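Local coordinates for protein phosphoinositol-specific phospholipase C (Pseudomonas sp., PDB 5FYR) that binds inositol beside a calcium ion and probably cleaves phosphoinositides in a calcium-dependent reaction, as related phospholipases C do, at residues S43-E48 and G110-T115; L118-G123 and L188-N193; G234-N239 and Y255-R260. One frame throughout, in Å; residues are numbered along the deposited sequence.

Interaction 1 (S43-E48 and G110-T115); sequences SVRTLE and GHFPIT. With CA (calcium ion), chain F; INS (1,2,3,4,5,6-hexahydroxy-cyclohexane), chain E.
Arg45 meets Phe112 with the aliphatic part of its side chain. Its CG comes to 3.8 Å from CD1 of Phe112 and its CD to 3.6 Å from the carbonyl O of the same residue. The arginine chain starts beside its own backbone N (chi1 -67°) and bends at chi2, which carries the guanidinium past the phenylalanine. The two flat groups are tilted 54° apart, too far for a stack, and CB of Phe112 lies near the guanidinium plane. The charge finds its partners outside the pair, in a salt bridge to Glu3 and a hydrogen bond to the carbonyl of Leu41.

Strand pairing begins at the carbonyl of Arg45, which accepts Thr115 N at 2.9 Å. Thr46 and Thr115 form a parallel bridge with their side chains side by side, OG1 of Thr46 lying 3.6 Å from CB of Thr115. The Thr46 hydroxyl is itself bonded to Gln22, while that of Thr115 meets a water that also bonds Pro113 O. Leu47 N donates to Thr115 O at 2.9 Å, so Thr115 uses both its N and its O against the residues flanking Thr46; the strands go on pairing beyond, Leu47 with Ile117.

The side chain of Glu48 reaches the ligand. Extended, with CG anti to the backbone N (chi1 -177°), it brings OE2 to 2.3 Å from the calcium. Inositol O3 donates to Glu48 OE2 at 2.7 Å. OE2 thus serves calcium and cyclitol hydroxyl together, while OE1 is held by a salt bridge to Arg260, so both carboxylate oxygens are fixed.

Interaction 2 (L118-G123 and L188-N193); sequences LDKKQG and LNHSEN. With CA (calcium ion), chain F; INS (1,2,3,4,5,6-hexahydroxy-cyclohexane), chain E.
Asp119 and Asn189 are paired residues of two parallel strands, and both point to the inositol side of the sheet, with Asp119 OD1 3.8 Å from Asn189 CB. The carboxylate divides its work. OD2 binds the calcium at 2.4 Å, and OD1 accepts a hydrogen bond of 2.8 Å from inositol O5. With CG anti to the backbone N (chi1 -178°), the group reaches out to both. The side-chain amide of Asn189 lies close against inositol O4.

The next layer holds the aspartate in place. Lys121 NZ forms a salt bridge of 3.0 Å with Asp119 OD2, coming from above the carboxylate plane, and also bonds the water that the calcium carries and that inositol O1 meets. Metal and ammonium group together fix where OD2 lies.

Beneath these groups the backbones pair by two bonds: Asn189 N donates to Leu118 O at 2.9 Å with an N-H...O angle of 172°, and Lys120 N donates to Asn189 O at 2.8 Å. Further along, His190 extends the contact, its CD2 3.1 Å from Lys120 O. Glu192 N donates to His190 ND1 in the ring plane, with an N-H...N angle of 160°, which helps fix the rotation of the imidazole. A water bridging Lys120 O and Ser191 N sits over the centre of one ring face.

Leu118 and Leu188 point to the other side of the sheet, where Leu188 packs on Leu196 and Tyr199 of helix 193-203. That helix also touches His190, while strand 46-52 flanks the 118-123 segment through Phe51 and Trp52.

Interaction 3 (G234-N239 and Y255-R260); sequences GYVAMN and YSHIGR. With INS (1,2,3,4,5,6-hexahydroxy-cyclohexane), chain E.
The carbonyl O of Ala237 is approached from across the contact by two donors on neighbouring residues. Ile258 N makes a hydrogen bond to it of 3.0 Å, and His257 CA, a carbon donor, stands 3.1 Å away. The pairing then alternates between the strands: Asn239 N donates to Ile258 O, and Arg260 N donates to Asn239 O at 3.0 Å with an N-H...O angle of 163°. Each of these carbonyls also receives a CA-H contact, which is how parallel strands commonly supplement their amide bonds.

His257 lies against the 234-239 segment with its ring. Ala237 CA sits over one face, 4.2 Å from the ring centroid, in a CH-pi contact 15° off the normal, and Val236 O lies over the same face, offset toward the rim. The Asn239 amide meets the ring edge, and the two planes are coplanar to within 6°. The ring's NE2 bonds the carbonyl of Gln166. On the face of the sheet shared by Met238 and Ile258, these side chains run side by side, with Met238 CG 3.9 Å from Ile258 CB.

Arg260 leads out of the pair to the ligand. Its chain, extended from CG to NE, presents the guanidinium to inositol: NH1 donates to O4 at 2.8 Å and NH2 to O3 at 3.0 Å.

The two strands are joined through helix 249-254, whose end is closed by a Schellman motif at Ser256. This beta-alpha-beta crossover is the repeating pattern of the TIM barrel to which the family is assigned.

All three interactions are buried pairings of parallel strands, yet their chemistry changes with place. Interactions 1 and 2 share strand 114-120, pairing with it on either side: strand 46-52 near its start, strand 184-189 near its end. Interaction 3 pairs two other strands, 238-242 and 258-262, and is packed mainly by histidine, asparagine and isoleucine, with methionine beside the isoleucine. The inositol site joins them. Segments 43-48 and 118-123 each give the calcium an acidic side chain that also accepts an inositol hydroxyl, while the arginine of 255-260 donates to hydroxyls and does not bind the metal. Glu48 OE1 and Arg260 NH2, 3.0 Å apart, tie interaction 1 directly to interaction 3.

Interaction 1 (S43-E48 and G110-T115)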
loop_
_atom_site.group_PDB
_atom_site.type_symbol
_atom_site.label_atom_id
_atom_site.label_comp_id
_atom_site.label_asym_id
_atom_site.label_seq_id
_atom_site.Cartn_x
_atom_site.Cartn_y
_atom_site.Cartn_z
ATOM N N SER A 43 0.850 6.967 -15.174
ATOM C CA SER A 43 2.203 7.368 -14.775
ATOM C C SER A 43 2.897 6.463 -13.783
ATOM O O SER A 43 4.142 6.376 -13.829
ATOM C CB SER A 43 2.188 8.788 -14.173
ATOM O OG SER A 43 1.688 9.748 -15.039
ATOM N N VAL A 44 2.141 5.814 -12.883
ATOM C CA VAL A 44 2.711 5.031 -11.770
ATOM C C VAL A 44 1.856 3.800 -11.509
ATOM O O VAL A 44 0.775 3.680 -12.056
ATOM C CB VAL A 44 2.854 5.849 -10.475
ATOM C CG1 VAL A 44 3.892 6.988 -10.654
ATOM C CG2 VAL A 44 1.508 6.353 -10.009
ATOM N N ARG A 45 2.371 2.880 -10.704
ATOM C CA ARG A 45 1.665 1.650 -10.308
ATOM C C ARG A 45 1.450 1.562 -8.799
ATOM O O ARG A 45 1.011 0.522 -8.331
ATOM C CB ARG A 45 2.407 0.398 -10.818
ATOM C CG ARG A 45 2.410 0.253 -12.329
ATOM C CD ARG A 45 1.108 -0.293 -12.916
ATOM N NE ARG A 45 1.043 -0.207 -14.389
ATOM C CZ ARG A 45 0.634 0.875 -15.029
ATOM N NH1 ARG A 45 0.255 1.983 -14.370
ATOM N NH2 ARG A 45 0.599 0.885 -16.342
ATOM N N THR A 46 1.709 2.638 -8.049
ATOM C CA THR A 46 1.484 2.669 -6.593
ATOM C C THR A 46 0.739 3.931 -6.264
ATOM O O THR A 46 1.207 5.046 -6.563
ATOM C CB THR A 46 2.812 2.574 -5.821
ATOM O OG1 THR A 46 3.451 1.321 -6.128
ATOM C CG2 THR A 46 2.576 2.666 -4.334
ATOM N N LEU A 47 -0.445 3.760 -5.655
ATOM C CA LEU A 47 -1.422 4.819 -5.398
ATOM C C LEU A 47 -1.706 4.891 -3.878
ATOM O O LEU A 47 -1.143 4.133 -3.099
ATOM C CB LEU A 47 -2.732 4.571 -6.210
ATOM C CG LEU A 47 -2.640 4.715 -7.780
ATOM C CD1 LEU A 47 -1.931 3.622 -8.501
ATOM C CD2 LEU A 47 -4.044 4.758 -8.297
ATOM N N GLU A 48 -2.538 5.849 -3.505
ATOM C CA GLU A 48 -2.921 6.083 -2.134
ATOM C C GLU A 48 -4.368 6.578 -2.014
ATOM O O GLU A 48 -4.791 7.411 -2.789
ATOM C CB GLU A 48 -1.945 7.093 -1.495
ATOM C CG GLU A 48 -2.214 7.363 -0.008
ATOM C CD GLU A 48 -1.164 8.260 0.661
ATOM O OE1 GLU A 48 -0.308 8.855 -0.056
ATOM O OE2 GLU A 48 -1.234 8.415 1.916
ATOM N N GLY A 110 -2.104 -8.119 -18.052
ATOM C CA GLY A 110 -0.634 -8.132 -18.065
ATOM C C GLY A 110 0.044 -6.977 -17.327
ATOM O O GLY A 110 1.248 -6.767 -17.427
ATOM N N HIS A 111 -0.727 -6.201 -16.583
ATOM C CA HIS A 111 -0.164 -5.042 -15.940
ATOM C C HIS A 111 0.817 -5.422 -14.839
ATOM O O HIS A 111 0.693 -6.438 -14.130
ATOM C CB HIS A 111 -1.258 -4.068 -15.443
ATOM C CG HIS A 111 -2.131 -4.598 -14.326
ATOM N ND1 HIS A 111 -1.711 -4.648 -13.011
ATOM C CD2 HIS A 111 -3.423 -4.999 -14.316
ATOM C CE1 HIS A 111 -2.676 -5.111 -12.247
ATOM N NE2 HIS A 111 -3.728 -5.335 -13.010
ATOM N N PHE A 112 1.784 -4.539 -14.694
ATOM C CA PHE A 112 2.688 -4.549 -13.561
ATOM C C PHE A 112 1.843 -4.488 -12.281
ATOM O O PHE A 112 0.826 -3.807 -12.259
ATOM C CB PHE A 112 3.657 -3.378 -13.674
ATOM C CG PHE A 112 4.725 -3.353 -12.634
ATOM C CD1 PHE A 112 4.442 -2.844 -11.379
ATOM C CD2 PHE A 112 5.981 -3.843 -12.866
ATOM C CE1 PHE A 112 5.430 -2.840 -10.395
ATOM C CE2 PHE A 112 6.962 -3.829 -11.895
ATOM C CZ PHE A 112 6.685 -3.314 -10.649
ATOM N N PRO A 113 2.236 -5.221 -11.218
ATOM C CA PRO A 113 1.351 -5.227 -10.053
ATOM C C PRO A 113 1.095 -3.830 -9.505
ATOM O O PRO A 113 2.019 -3.009 -9.402
ATOM C CB PRO A 113 2.108 -6.072 -9.025
ATOM C CG PRO A 113 3.562 -6.053 -9.501
ATOM C CD PRO A 113 3.426 -6.075 -11.010
ATOM N N ILE A 114 -0.158 -3.594 -9.136
ATOM C CA ILE A 114 -0.592 -2.330 -8.542
ATOM C C ILE A 114 -0.553 -2.430 -7.034
ATOM O O ILE A 114 -1.061 -3.390 -6.464
ATOM C CB ILE A 114 -2.004 -1.956 -8.998
ATOM C CG1 ILE A 114 -2.035 -1.645 -10.504
ATOM C CG2 ILE A 114 -2.562 -0.780 -8.213
ATOM C CD1 ILE A 114 -3.446 -1.689 -11.084
ATOM N N THR A 115 0.066 -1.463 -6.383
ATOM C CA THR A 115 0.079 -1.385 -4.916
ATOM C C THR A 115 -0.791 -0.196 -4.496
ATOM O O THR A 115 -0.566 0.916 -4.977
ATOM C CB THR A 115 1.533 -1.233 -4.384
ATOM O OG1 THR A 115 2.265 -2.383 -4.807
ATOM C CG2 THR A 115 1.523 -1.141 -2.909
HETATM CA CA CA F . -2.488 9.959 3.095
HETATM C C1 INS E . 0.738 10.615 6.051
HETATM C C2 INS E . 0.929 10.460 4.540
HETATM C C3 INS E . 1.387 9.122 4.098
HETATM C C4 INS E . 0.832 7.979 4.852
HETATM C C5 INS E . 0.599 8.133 6.298
HETATM C C6 INS E . 0.123 9.445 6.748
HETATM O O1 INS E . -0.086 11.768 6.200
HETATM O O2 INS E . -0.377 10.695 3.977
HETATM O O3 INS E . 1.341 8.974 2.681
HETATM O O4 INS E . 1.396 6.764 4.437
HETATM O O5 INS E . 0.048 7.011 6.983
HETATM O O6 INS E . -0.044 9.598 8.114
HETATM O O HOH W 1 3.274 -1.673 -7.375
HETATM O O HOH W 2 -2.574 11.956 4.565
#

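Interaction 2 (L118-G123 and L188-N193)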
loop_
_atom_site.group_PDB
_atom_site.type_symbol
_atom_site.label_atom_id
_atom_site.label_comp_id
_atom_site.label_asym_id
_atom_site.label_seq_id
_atom_site.Cartn_x
_atom_site.Cartn_y
_atom_site.Cartn_z
ATOM N N LEU A 118 -3.665 2.185 1.630
ATOM C CA LEU A 118 -4.960 2.521 2.218
ATOM C C LEU A 118 -4.638 3.145 3.597
ATOM O O LEU A 118 -4.319 2.416 4.591
ATOM C CB LEU A 118 -5.811 1.245 2.338
ATOM C CG LEU A 118 -6.023 0.510 1.001
ATOM C CD1 LEU A 118 -6.834 -0.732 1.214
ATOM C CD2 LEU A 118 -6.716 1.385 -0.006
ATOM N N ASP A 119 -4.699 4.475 3.633
ATOM C CA ASP A 119 -4.259 5.249 4.762
ATOM C C ASP A 119 -5.485 5.535 5.646
ATOM O O ASP A 119 -6.321 6.381 5.305
ATOM C CB ASP A 119 -3.567 6.494 4.241
ATOM C CG ASP A 119 -3.006 7.372 5.327
ATOM O OD1 ASP A 119 -2.732 6.856 6.419
ATOM O OD2 ASP A 119 -2.784 8.595 5.075
ATOM N N LYS A 120 -5.655 4.724 6.688
ATOM C CA LYS A 120 -6.831 4.770 7.545
ATOM C C LYS A 120 -6.738 5.974 8.453
ATOM O O LYS A 120 -5.689 6.168 9.078
ATOM C CB LYS A 120 -6.947 3.468 8.329
ATOM C CG LYS A 120 -8.318 3.303 8.974
ATOM C CD LYS A 120 -8.416 1.969 9.744
ATOM C CE LYS A 120 -9.863 1.540 10.025
ATOM N NZ LYS A 120 -10.788 2.630 10.307
ATOM N N LYS A 121 -7.834 6.741 8.586
ATOM C CA LYS A 121 -7.797 7.990 9.332
ATOM C C LYS A 121 -8.547 7.978 10.670
ATOM O O LYS A 121 -8.342 8.877 11.483
ATOM C CB LYS A 121 -8.319 9.124 8.454
ATOM C CG LYS A 121 -7.457 9.396 7.231
ATOM C CD LYS A 121 -6.093 9.977 7.631
ATOM C CE LYS A 121 -5.204 10.286 6.456
ATOM N NZ LYS A 121 -3.849 10.782 6.881
ATOM N N GLN A 122 -9.377 6.959 10.900
ATOM C CA GLN A 122 -10.117 6.810 12.158
ATOM C C GLN A 122 -9.935 5.384 12.671
ATOM O O GLN A 122 -9.306 4.545 12.030
ATOM C CB GLN A 122 -11.601 7.146 11.941
ATOM C CG GLN A 122 -11.774 8.617 11.686
ATOM C CD GLN A 122 -13.182 9.061 11.400
ATOM O OE1 GLN A 122 -13.874 8.525 10.527
ATOM N NE2 GLN A 122 -13.595 10.092 12.093
ATOM N N GLY A 123 -10.484 5.090 13.832
ATOM C CA GLY A 123 -10.333 3.753 14.371
ATOM C C GLY A 123 -11.296 2.738 13.791
ATOM O O GLY A 123 -12.129 3.059 12.993
ATOM N N LEU A 188 -2.082 -1.388 4.479
ATOM C CA LEU A 188 -2.778 -0.558 5.474
ATOM C C LEU A 188 -1.737 0.335 6.174
ATOM O O LEU A 188 -0.706 -0.151 6.682
ATOM C CB LEU A 188 -3.446 -1.448 6.519
ATOM C CG LEU A 188 -4.278 -0.760 7.604
ATOM C CD1 LEU A 188 -5.472 -0.097 6.997
ATOM C CD2 LEU A 188 -4.726 -1.808 8.612
ATOM N N ASN A 189 -2.072 1.617 6.264
ATOM C CA ASN A 189 -1.314 2.550 7.076
ATOM C C ASN A 189 -2.292 3.245 8.059
ATOM O O ASN A 189 -3.503 3.268 7.856
ATOM C CB ASN A 189 -0.658 3.707 6.288
ATOM C CG ASN A 189 0.429 3.296 5.314
ATOM O OD1 ASN A 189 0.967 2.149 5.310
ATOM N ND2 ASN A 189 0.756 4.189 4.456
ATOM N N HIS A 190 -1.744 3.771 9.137
ATOM C CA HIS A 190 -2.445 4.614 10.112
ATOM C C HIS A 190 -1.334 5.355 10.865
ATOM O O HIS A 190 -0.237 4.836 10.997
ATOM C CB HIS A 190 -3.295 3.735 11.058
ATOM C CG HIS A 190 -4.300 4.495 11.846
ATOM N ND1 HIS A 190 -3.959 5.202 12.963
ATOM C CD2 HIS A 190 -5.645 4.641 11.724
ATOM C CE1 HIS A 190 -5.016 5.801 13.476
ATOM N NE2 HIS A 190 -6.058 5.462 12.749
ATOM N N SER A 191 -1.648 6.490 11.464
ATOM C CA SER A 191 -0.683 7.213 12.292
ATOM C C SER A 191 -0.355 6.457 13.565
ATOM O O SER A 191 0.701 6.607 14.110
ATOM C CB SER A 191 -1.178 8.640 12.540
ATOM O OG SER A 191 -2.251 8.626 13.408
ATOM N N GLU A 192 -1.254 5.571 13.989
ATOM C CA GLU A 192 -1.117 4.782 15.199
ATOM C C GLU A 192 -0.943 3.309 14.830
ATOM O O GLU A 192 -1.864 2.662 14.363
ATOM C CB GLU A 192 -2.280 4.947 16.147
ATOM C CG GLU A 192 -2.620 6.368 16.567
ATOM C CD GLU A 192 -3.965 6.434 17.275
ATOM O OE1 GLU A 192 -4.389 5.487 17.984
ATOM O OE2 GLU A 192 -4.613 7.464 17.190
ATOM N N ASN A 193 0.201 2.737 15.186
ATOM C CA ASN A 193 0.420 1.316 14.886
ATOM C C ASN A 193 -0.585 0.380 15.590
ATOM O O ASN A 193 -0.797 -0.764 15.184
ATOM C CB ASN A 193 1.847 0.899 15.233
ATOM C CG ASN A 193 2.887 1.480 14.301
ATOM O OD1 ASN A 193 2.580 1.875 13.190
ATOM N ND2 ASN A 193 4.157 1.429 14.721
HETATM CA CA CA F . -2.488 9.959 3.095
HETATM C C1 INS E . 0.738 10.615 6.051
HETATM C C2 INS E . 0.929 10.460 4.540
HETATM C C3 INS E . 1.387 9.122 4.098
HETATM C C4 INS E . 0.832 7.979 4.852
HETATM C C5 INS E . 0.599 8.133 6.298
HETATM C C6 INS E . 0.123 9.445 6.748
HETATM O O1 INS E . -0.086 11.768 6.200
HETATM O O2 INS E . -0.377 10.695 3.977
HETATM O O3 INS E . 1.341 8.974 2.681
HETATM O O4 INS E . 1.396 6.764 4.437
HETATM O O5 INS E . 0.048 7.011 6.983
HETATM O O6 INS E . -0.044 9.598 8.114
HETATM O O HOH W 3 -4.122 7.840 10.578
HETATM O O HOH W 2 -2.574 11.956 4.565
#

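Interaction 3 (G234-N239 and Y255-R260)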
loop_
_atom_site.group_PDB
_atom_site.type_symbol
_atom_site.label_atom_id
_atom_site.label_comp_id
_atom_site.label_asym_id
_atom_site.label_seq_id
_atom_site.Cartn_x
_atom_site.Cartn_y
_atom_site.Cartn_z
ATOM N N GLY A 234 4.756 -10.135 13.900
ATOM C CA GLY A 234 5.225 -11.191 13.010
ATOM C C GLY A 234 4.646 -11.206 11.614
ATOM O O GLY A 234 5.202 -11.862 10.725
ATOM N N TYR A 235 3.557 -10.470 11.401
ATOM C CA TYR A 235 2.935 -10.328 10.091
ATOM C C TYR A 235 3.517 -9.234 9.255
ATOM O O TYR A 235 3.126 -9.077 8.093
ATOM C CB TYR A 235 1.408 -10.094 10.207
ATOM C CG TYR A 235 0.611 -11.264 10.774
ATOM C CD1 TYR A 235 0.496 -11.426 12.133
ATOM C CD2 TYR A 235 0.114 -12.283 9.952
ATOM C CE1 TYR A 235 -0.174 -12.516 12.677
ATOM C CE2 TYR A 235 -0.529 -13.382 10.478
ATOM C CZ TYR A 235 -0.703 -13.495 11.837
ATOM O OH TYR A 235 -1.340 -14.602 12.333
ATOM N N VAL A 236 4.466 -8.471 9.808
ATOM C CA VAL A 236 4.976 -7.297 9.117
ATOM C C VAL A 236 5.920 -7.636 7.963
ATOM O O VAL A 236 7.015 -8.160 8.167
ATOM C CB VAL A 236 5.658 -6.361 10.137
ATOM C CG1 VAL A 236 6.407 -5.227 9.456
ATOM C CG2 VAL A 236 4.610 -5.836 11.113
ATOM N N ALA A 237 5.508 -7.269 6.746
ATOM C CA ALA A 237 6.317 -7.517 5.535
ATOM C C ALA A 237 6.556 -6.221 4.771
ATOM O O ALA A 237 7.078 -6.213 3.637
ATOM C CB ALA A 237 5.553 -8.497 4.626
ATOM N N MET A 238 6.175 -5.099 5.382
ATOM C CA MET A 238 6.230 -3.772 4.781
ATOM C C MET A 238 6.454 -2.764 5.869
ATOM O O MET A 238 6.059 -3.028 7.002
ATOM C CB MET A 238 4.947 -3.423 4.031
ATOM C CG MET A 238 4.647 -4.326 2.867
ATOM S SD MET A 238 3.531 -3.470 1.744
ATOM C CE MET A 238 3.361 -4.637 0.412
ATOM N N ASN A 239 7.110 -1.637 5.536
ATOM C CA ASN A 239 7.408 -0.609 6.573
ATOM C C ASN A 239 7.194 0.742 5.958
ATOM O O ASN A 239 7.566 0.971 4.794
ATOM C CB ASN A 239 8.838 -0.756 7.090
ATOM C CG ASN A 239 8.971 -1.923 8.020
ATOM O OD1 ASN A 239 8.720 -1.815 9.254
ATOM N ND2 ASN A 239 9.390 -3.014 7.499
ATOM N N TYR A 255 15.731 -6.816 5.126
ATOM C CA TYR A 255 14.762 -7.801 5.626
ATOM C C TYR A 255 13.748 -8.195 4.556
ATOM O O TYR A 255 12.847 -8.967 4.838
ATOM C CB TYR A 255 13.995 -7.246 6.870
ATOM C CG TYR A 255 14.628 -7.708 8.156
ATOM C CD1 TYR A 255 15.800 -7.133 8.660
ATOM C CD2 TYR A 255 14.096 -8.778 8.837
ATOM C CE1 TYR A 255 16.403 -7.623 9.829
ATOM C CE2 TYR A 255 14.678 -9.248 9.984
ATOM C CZ TYR A 255 15.851 -8.670 10.455
ATOM O OH TYR A 255 16.381 -9.214 11.586
ATOM N N SER A 256 13.942 -7.749 3.307
ATOM C CA SER A 256 12.969 -8.032 2.234
ATOM C C SER A 256 11.543 -7.610 2.634
ATOM O O SER A 256 10.554 -8.269 2.298
ATOM C CB SER A 256 13.007 -9.477 1.755
ATOM O OG SER A 256 14.266 -9.766 1.225
ATOM N N HIS A 257 11.466 -6.478 3.337
ATOM C CA HIS A 257 10.188 -5.808 3.555
ATOM C C HIS A 257 10.052 -4.686 2.517
ATOM O O HIS A 257 11.016 -4.005 2.261
ATOM C CB HIS A 257 10.078 -5.197 4.945
ATOM C CG HIS A 257 10.120 -6.174 6.077
ATOM N ND1 HIS A 257 9.857 -5.791 7.381
ATOM C CD2 HIS A 257 10.352 -7.506 6.124
ATOM C CE1 HIS A 257 9.985 -6.830 8.175
ATOM N NE2 HIS A 257 10.286 -7.876 7.437
ATOM N N ILE A 258 8.837 -4.426 2.029
ATOM C CA ILE A 258 8.658 -3.326 1.083
ATOM C C ILE A 258 8.612 -1.999 1.824
ATOM O O ILE A 258 7.672 -1.764 2.637
ATOM C CB ILE A 258 7.386 -3.490 0.226
ATOM C CG1 ILE A 258 7.351 -4.848 -0.454
ATOM C CG2 ILE A 258 7.267 -2.333 -0.734
ATOM C CD1 ILE A 258 8.564 -5.186 -1.283
ATOM N N GLY A 259 9.639 -1.172 1.617
ATOM C CA GLY A 259 9.727 0.108 2.308
ATOM C C GLY A 259 9.183 1.239 1.500
ATOM O O GLY A 259 9.443 1.353 0.295
ATOM N N ARG A 260 8.395 2.067 2.182
ATOM C CA ARG A 260 7.842 3.263 1.567
ATOM C C ARG A 260 8.268 4.500 2.360
ATOM O O ARG A 260 8.217 4.507 3.585
ATOM C CB ARG A 260 6.300 3.193 1.533
ATOM C CG ARG A 260 5.617 4.404 0.909
ATOM C CD ARG A 260 4.156 4.115 0.579
ATOM N NE ARG A 260 3.370 5.264 0.142
ATOM C CZ ARG A 260 2.894 6.170 0.970
ATOM N NH1 ARG A 260 3.131 6.103 2.279
ATOM N NH2 ARG A 260 2.116 7.129 0.495
HETATM C C1 INS E . 0.738 10.615 6.051
HETATM C C2 INS E . 0.929 10.460 4.540
HETATM C C3 INS E . 1.387 9.122 4.098
HETATM C C4 INS E . 0.832 7.979 4.852
HETATM C C5 INS E . 0.599 8.133 6.298
HETATM C C6 INS E . 0.123 9.445 6.748
HETATM O O1 INS E . -0.086 11.768 6.200
HETATM O O2 INS E . -0.377 10.695 3.977
HETATM O O3 INS E . 1.341 8.974 2.681
HETATM O O4 INS E . 1.396 6.764 4.437
HETATM O O5 INS E . 0.048 7.011 6.983
HETATM O O6 INS E . -0.044 9.598 8.114
#